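Local coordinates for CCHC-type domain-containing protein (Trypanosoma brucei brucei, PDB 7C45), which probably acts as a 3'-5' RNA exonuclease that trims guide RNAs, with a DEDD-type nuclease domain and two zinc knuckles, at residues A[31-37]-A[62-67]. Numbering follows the deposited sequence.
Sequences SLQGARS and ACSDAK
Asp-65 N donates to Ser-37 O at 3.2 Å, which ties the first residue of strand 37-44 to the chain just past the end of its antiparallel neighbour, strand 57-64; nearest CA pairs are Ala-35 with Ala-66 and Ser-37 with Ser-64. The Asp-65 carboxylate returns the grip. Asp-65 OD1 takes Arg-36 N at 2.9 Å through the syn lone pair. The Ser-37 N-H points almost straight at the same oxygen (177°), but from above the carboxylate plane, 57° out of it. Asp-65 OD2 adds a weak bond to Arg-36 N and rests against Arg-36 CB, 3.3 Å away. With CG wedged between its own backbone N and carbonyl carbon (chi1 61°), the carboxylate is brought to the Arg-36 and Ser-37 N-H groups. The Arg-36 chain, bent at chi2 and chi3, runs alongside the acid without pairing with it: Arg-36 NE is 5.9 Å from Asp-65 OD2, and NH1 has a long, weak ion pair with Glu-95.

Ser-64 OG accepts from Ala-66 N at 2.8 Å, an ST turn within the type I turn 64-67, and a water joins this hydroxyl to Ser-31 OG. Ala-66 CB sits 3.4 Å from Ser-31 O and also meets Ala-35 CB. Deeper in, Leu-32 CD2 reaches Ser-64 CB (3.7 Å) and Ala-62 CB, joining helix 22-33 to the sheet beside Ile-38 and Phe-73. Two backbone N-H groups on one carboxylate oxygen should favour the ionised acid and fix the helix-to-strand connection to the turn that ends strand 57-64 in the exonuclease fold, by backbone recognition rather than a salt bridge.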
# COMPACT_ATOMS: atom_id res chain seq x y z
N SER A 31 19.43 -11.30 2.22
CA SER A 31 18.77 -10.58 3.31
C SER A 31 17.28 -10.86 3.34
O SER A 31 16.72 -11.24 4.38
CB SER A 31 19.01 -9.08 3.16
OG SER A 31 18.26 -8.37 4.13
N LEU A 32 16.61 -10.69 2.20
CA LEU A 32 15.17 -10.88 2.18
C LEU A 32 14.79 -12.32 2.48
O LEU A 32 13.69 -12.57 2.99
CB LEU A 32 14.61 -10.47 0.82
CG LEU A 32 14.75 -9.02 0.44
CD1 LEU A 32 14.40 -8.86 -1.04
CD2 LEU A 32 13.88 -8.13 1.32
N GLN A 33 15.69 -13.27 2.19
CA GLN A 33 15.42 -14.67 2.50
C GLN A 33 15.19 -14.92 3.98
O GLN A 33 14.53 -15.90 4.35
CB GLN A 33 16.56 -15.55 2.01
CG GLN A 33 16.42 -15.88 0.57
CD GLN A 33 17.57 -16.70 0.04
OE1 GLN A 33 18.65 -16.72 0.62
NE2 GLN A 33 17.34 -17.36 -1.08
N GLY A 34 15.77 -14.10 4.85
CA GLY A 34 15.54 -14.22 6.28
C GLY A 34 14.37 -13.41 6.82
O GLY A 34 14.22 -13.31 8.04
N ALA A 35 13.55 -12.83 5.96
CA ALA A 35 12.44 -12.01 6.45
C ALA A 35 11.21 -12.86 6.76
O ALA A 35 11.01 -13.95 6.22
CB ALA A 35 12.06 -10.95 5.43
N ARG A 36 10.37 -12.31 7.63
CA ARG A 36 9.01 -12.78 7.82
C ARG A 36 7.99 -11.96 7.05
O ARG A 36 6.95 -12.49 6.66
CB ARG A 36 8.65 -12.76 9.31
CG ARG A 36 9.57 -13.57 10.21
CD ARG A 36 9.65 -15.03 9.75
NE ARG A 36 8.32 -15.55 9.50
CZ ARG A 36 8.07 -16.58 8.70
NH1 ARG A 36 6.81 -16.99 8.54
NH2 ARG A 36 9.05 -17.19 8.05
N SER A 37 8.26 -10.66 6.87
CA SER A 37 7.41 -9.78 6.08
C SER A 37 8.27 -8.90 5.19
O SER A 37 9.30 -8.38 5.63
CB SER A 37 6.53 -8.90 6.98
OG SER A 37 5.68 -9.70 7.76
N ALA A 62 11.81 -2.95 -1.97
CA ALA A 62 11.53 -3.93 -0.93
C ALA A 62 12.07 -3.44 0.40
O ALA A 62 13.18 -2.90 0.48
CB ALA A 62 12.15 -5.29 -1.23
N CYS A 63 11.30 -3.66 1.45
CA CYS A 63 11.74 -3.31 2.79
C CYS A 63 11.19 -4.38 3.72
O CYS A 63 9.97 -4.55 3.77
CB CYS A 63 11.24 -1.92 3.18
SG CYS A 63 11.89 -1.34 4.77
N SER A 64 12.07 -5.09 4.42
CA SER A 64 11.68 -6.25 5.21
C SER A 64 12.05 -6.06 6.67
O SER A 64 12.76 -5.14 7.05
CB SER A 64 12.33 -7.53 4.68
OG SER A 64 13.55 -7.80 5.35
N ASP A 65 11.52 -6.96 7.50
CA ASP A 65 11.89 -6.97 8.91
C ASP A 65 13.27 -7.58 9.17
O ASP A 65 13.69 -7.63 10.32
CB ASP A 65 10.82 -7.71 9.72
CG ASP A 65 10.67 -9.16 9.29
OD1 ASP A 65 10.93 -9.48 8.13
OD2 ASP A 65 10.30 -10.00 10.14
N ALA A 66 13.98 -8.04 8.13
CA ALA A 66 15.29 -8.66 8.32
C ALA A 66 16.45 -7.66 8.29
O ALA A 66 17.59 -8.04 8.61
CB ALA A 66 15.53 -9.74 7.24
N LYS A 67 16.20 -6.39 7.94
CA LYS A 67 17.32 -5.47 7.78
C LYS A 67 16.80 -4.04 7.65
O LYS A 67 15.80 -3.81 6.97
CB LYS A 67 18.17 -5.88 6.58
CG LYS A 67 19.44 -5.08 6.42
CD LYS A 67 20.19 -5.43 5.17
CE LYS A 67 21.68 -5.32 5.40
NZ LYS A 67 22.10 -6.03 6.64
O HOH W 1 15.76 -7.20 4.02